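Long-range contact in uncharacterized protein (PDB 4XG0), which probably acts as a kinase of the DUF1537 family in a catabolic pathway for acid sugars: residues Q151-T162 with P173-T181. Residues are numbered along the deposited sequence; the frame is centred on the assembly and turned at random.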
loop_
_atom_site.group_PDB
_atom_site.type_symbol
_atom_site.label_atom_id
_atom_site.label_comp_id
_atom_site.label_asym_id
_atom_site.label_seq_id
_atom_site.Cartn_x
_atom_site.Cartn_y
_atom_site.Cartn_z
ATOM N N GLN A 151 -5.927 -23.085 -6.263
ATOM C CA GLN A 151 -6.119 -24.175 -5.312
ATOM C C GLN A 151 -4.744 -24.641 -4.781
ATOM O O GLN A 151 -4.478 -25.858 -4.624
ATOM C CB GLN A 151 -6.923 -25.321 -5.952
ATOM C CG GLN A 151 -8.310 -24.839 -6.407
ATOM C CD GLN A 151 -9.291 -25.955 -6.668
ATOM O OE1 GLN A 151 -9.101 -26.770 -7.561
ATOM N NE2 GLN A 151 -10.353 -25.982 -5.895
ATOM N N GLY A 152 -3.903 -23.646 -4.517
ATOM C CA GLY A 152 -2.590 -23.840 -3.923
ATOM C C GLY A 152 -1.489 -24.194 -4.901
ATOM O O GLY A 152 -0.327 -24.323 -4.484
ATOM N N VAL A 153 -1.828 -24.333 -6.185
ATOM C CA VAL A 153 -0.874 -24.733 -7.212
ATOM C C VAL A 153 -0.277 -23.532 -7.921
ATOM O O VAL A 153 -1.001 -22.651 -8.333
ATOM C CB VAL A 153 -1.551 -25.619 -8.285
ATOM C CG1 VAL A 153 -0.562 -25.989 -9.364
ATOM C CG2 VAL A 153 -2.135 -26.881 -7.665
ATOM N N LEU A 154 1.041 -23.493 -8.043
ATOM C CA LEU A 154 1.678 -22.388 -8.770
ATOM C C LEU A 154 1.506 -22.656 -10.267
ATOM O O LEU A 154 2.027 -23.637 -10.804
ATOM C CB LEU A 154 3.152 -22.271 -8.376
ATOM C CG LEU A 154 3.868 -20.929 -8.661
ATOM C CD1 LEU A 154 4.009 -20.696 -10.176
ATOM C CD2 LEU A 154 3.120 -19.759 -7.997
ATOM N N TYR A 155 0.712 -21.806 -10.909
ATOM C CA TYR A 155 0.474 -21.875 -12.343
ATOM C C TYR A 155 1.322 -20.832 -13.077
ATOM O O TYR A 155 1.455 -19.686 -12.633
ATOM C CB TYR A 155 -0.998 -21.606 -12.651
ATOM C CG TYR A 155 -1.839 -22.854 -12.751
ATOM C CD1 TYR A 155 -2.142 -23.604 -11.624
ATOM C CD2 TYR A 155 -2.298 -23.297 -13.975
ATOM C CE1 TYR A 155 -2.916 -24.761 -11.704
ATOM C CE2 TYR A 155 -3.071 -24.433 -14.077
ATOM C CZ TYR A 155 -3.366 -25.164 -12.941
ATOM O OH TYR A 155 -4.111 -26.289 -13.056
ATOM N N VAL A 156 1.891 -21.254 -14.206
ATOM C CA VAL A 156 2.548 -20.341 -15.146
ATOM C C VAL A 156 1.668 -20.343 -16.406
ATOM O O VAL A 156 1.546 -21.379 -17.057
ATOM C CB VAL A 156 3.977 -20.842 -15.521
ATOM C CG1 VAL A 156 4.624 -19.917 -16.530
ATOM C CG2 VAL A 156 4.874 -20.979 -14.272
ATOM N N GLY A 157 1.052 -19.209 -16.753
ATOM C CA GLY A 157 -0.024 -19.225 -17.731
ATOM C C GLY A 157 -1.095 -20.253 -17.338
ATOM O O GLY A 157 -1.524 -20.277 -16.184
ATOM N N ASP A 158 -1.514 -21.106 -18.275
ATOM C CA ASP A 158 -2.613 -22.046 -18.023
ATOM C C ASP A 158 -2.142 -23.443 -17.559
ATOM O O ASP A 158 -2.954 -24.392 -17.542
ATOM C CB ASP A 158 -3.505 -22.178 -19.272
ATOM C CG ASP A 158 -5.005 -22.268 -18.931
ATOM O OD1 ASP A 158 -5.482 -21.497 -18.060
ATOM O OD2 ASP A 158 -5.697 -23.116 -19.543
ATOM N N ARG A 159 -0.862 -23.580 -17.189
ATOM C CA ARG A 159 -0.325 -24.894 -16.738
ATOM C C ARG A 159 0.358 -24.816 -15.365
ATOM O O ARG A 159 0.977 -23.824 -15.037
ATOM C CB ARG A 159 0.712 -25.451 -17.718
ATOM C CG ARG A 159 0.425 -25.218 -19.179
ATOM C CD ARG A 159 1.419 -25.985 -20.051
ATOM N NE ARG A 159 2.769 -25.424 -19.985
ATOM C CZ ARG A 159 3.367 -24.747 -20.967
ATOM N NH1 ARG A 159 4.600 -24.272 -20.801
ATOM N NH2 ARG A 159 2.750 -24.540 -22.126
ATOM N N PRO A 160 0.269 -25.881 -14.561
ATOM C CA PRO A 160 1.081 -25.985 -13.337
ATOM C C PRO A 160 2.561 -25.869 -13.647
ATOM O O PRO A 160 2.961 -26.343 -14.703
ATOM C CB PRO A 160 0.791 -27.427 -12.874
ATOM C CG PRO A 160 -0.585 -27.682 -13.354
ATOM C CD PRO A 160 -0.657 -27.012 -14.707
ATOM N N VAL A 161 3.358 -25.303 -12.745
ATOM C CA VAL A 161 4.734 -24.980 -13.056
ATOM C C VAL A 161 5.506 -26.266 -13.423
ATOM O O VAL A 161 6.339 -26.227 -14.315
ATOM C CB VAL A 161 5.402 -24.218 -11.909
ATOM C CG1 VAL A 161 5.413 -25.066 -10.633
ATOM C CG2 VAL A 161 6.793 -23.774 -12.298
ATOM N N THR A 162 5.181 -27.398 -12.782
ATOM C CA THR A 162 5.834 -28.677 -13.094
ATOM C C THR A 162 5.585 -29.184 -14.527
ATOM O O THR A 162 6.191 -30.171 -14.932
ATOM C CB THR A 162 5.438 -29.830 -12.084
ATOM O OG1 THR A 162 4.025 -29.832 -11.854
ATOM C CG2 THR A 162 6.165 -29.666 -10.758
ATOM N N PRO A 173 15.832 -27.513 -10.568
ATOM C CA PRO A 173 14.530 -27.973 -11.047
ATOM C C PRO A 173 13.420 -27.885 -10.000
ATOM O O PRO A 173 13.666 -27.954 -8.797
ATOM C CB PRO A 173 14.804 -29.437 -11.407
ATOM C CG PRO A 173 16.219 -29.427 -11.855
ATOM C CD PRO A 173 16.914 -28.429 -10.970
ATOM N N VAL A 174 12.192 -27.757 -10.483
ATOM C CA VAL A 174 11.000 -27.725 -9.629
ATOM C C VAL A 174 10.224 -29.032 -9.790
ATOM O O VAL A 174 9.881 -29.409 -10.903
ATOM C CB VAL A 174 10.096 -26.571 -10.030
ATOM C CG1 VAL A 174 8.821 -26.546 -9.209
ATOM C CG2 VAL A 174 10.847 -25.253 -9.877
ATOM N N THR A 175 9.934 -29.702 -8.680
ATOM C CA THR A 175 9.348 -31.032 -8.735
ATOM C C THR A 175 8.025 -31.188 -7.983
ATOM O O THR A 175 7.533 -32.309 -7.815
ATOM C CB THR A 175 10.341 -32.076 -8.188
ATOM O OG1 THR A 175 10.731 -31.707 -6.860
ATOM C CG2 THR A 175 11.574 -32.138 -9.075
ATOM N N GLU A 176 7.442 -30.086 -7.533
ATOM C CA GLU A 176 6.133 -30.141 -6.914
ATOM C C GLU A 176 5.494 -28.758 -7.005
ATOM O O GLU A 176 6.057 -27.781 -6.490
ATOM C CB GLU A 176 6.265 -30.564 -5.457
ATOM C CG GLU A 176 4.962 -30.542 -4.707
ATOM C CD GLU A 176 3.933 -31.371 -5.389
ATOM O OE1 GLU A 176 4.214 -32.578 -5.622
ATOM O OE2 GLU A 176 2.879 -30.828 -5.720
ATOM N N SER A 177 4.338 -28.693 -7.666
ATOM C CA SER A 177 3.661 -27.437 -8.025
ATOM C C SER A 177 2.636 -27.058 -6.962
ATOM O O SER A 177 2.228 -25.925 -6.870
ATOM C CB SER A 177 2.876 -27.639 -9.333
ATOM O OG SER A 177 3.692 -28.076 -10.411
ATOM N N HIS A 178 2.188 -28.053 -6.187
ATOM C CA HIS A 178 1.121 -27.831 -5.224
ATOM C C HIS A 178 1.760 -27.376 -3.934
ATOM O O HIS A 178 2.369 -28.185 -3.206
ATOM C CB HIS A 178 0.307 -29.136 -5.020
ATOM C CG HIS A 178 -0.938 -28.929 -4.214
ATOM N ND1 HIS A 178 -1.143 -29.529 -2.997
ATOM C CD2 HIS A 178 -2.003 -28.120 -4.426
ATOM C CE1 HIS A 178 -2.314 -29.142 -2.509
ATOM N NE2 HIS A 178 -2.850 -28.279 -3.357
ATOM N N ILE A 179 1.693 -26.064 -3.667
ATOM C CA ILE A 179 2.554 -25.498 -2.639
ATOM C C ILE A 179 2.220 -26.091 -1.266
ATOM O O ILE A 179 3.122 -26.371 -0.482
ATOM C CB ILE A 179 2.528 -23.950 -2.643
ATOM C CG1 ILE A 179 2.831 -23.447 -4.057
ATOM C CG2 ILE A 179 3.534 -23.440 -1.635
ATOM C CD1 ILE A 179 2.573 -21.959 -4.279
ATOM N N PRO A 180 0.928 -26.354 -0.990
ATOM C CA PRO A 180 0.567 -26.957 0.305
ATOM C C PRO A 180 1.209 -28.336 0.527
ATOM O O PRO A 180 1.560 -28.688 1.648
ATOM C CB PRO A 180 -0.959 -27.027 0.244
ATOM C CG PRO A 180 -1.352 -25.960 -0.745
ATOM C CD PRO A 180 -0.257 -25.934 -1.759
ATOM N N THR A 181 1.365 -29.109 -0.539
ATOM C CA THR A 181 2.073 -30.376 -0.463
ATOM C C THR A 181 3.577 -30.129 -0.255
ATOM O O THR A 181 4.203 -30.734 0.615
ATOM C CB THR A 181 1.823 -31.176 -1.731
ATOM O OG1 THR A 181 0.437 -31.489 -1.810
ATOM C CG2 THR A 181 2.617 -32.477 -1.727
#
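Ile179 N donates to Gly152 O over 2.8 Å with an N-H...O angle of 159°, and Leu154 N to Ser177 O over 2.9 Å. These two backbone bonds flank a single beta bridge, the non-hydrogen-bonded antiparallel pair Val153-His178: residues 177-179 pair with strand 153-156 on the side that strand 159-160 occupies further along, just where helix 179-183 begins. Val153 CA lies 3.3 Å from Ser177 O, so that carbonyl also receives a CA-H...O contact.

His178, the N-cap residue, can be followed outward. Its CB leads to CG with CG anti to the backbone N (chi1 -171°), which carries the ring across the Val153 side chain at about a right angle. CD2 meets Val153 CG2 at the ring edge, 3.5 Å away. At the tip, NE2 makes a weak bond to Gln151 O, bent to 124° at the hydrogen, and is also hydrogen-bonded to Gln187. At another point of the ring edge, ND1 and Thr181 OG1 share a nearly straight hydrogen bond, while Pro180 CD sits over the centre of one face, 3.7 Å above the plane. Edge bonds and covered face together restrict rotation of the imidazole.

Apolar contacts flank the bridge: Leu154 CB with Ile179 CD1 and, further along, Val161 CG1 with Val174 CG1 at 4.0 Å. Asp213 takes the backbone N-H groups of Gln151 and Gly152, tying the turn before strand 153-156 to the residue that follows strand 209-212 in the sugar-binding domain. The chemistry implies a join that combines two backbone hydrogen bonds with apolar packing, the imidazole linking the Gln151-Gly152 turn to the helix's first turn.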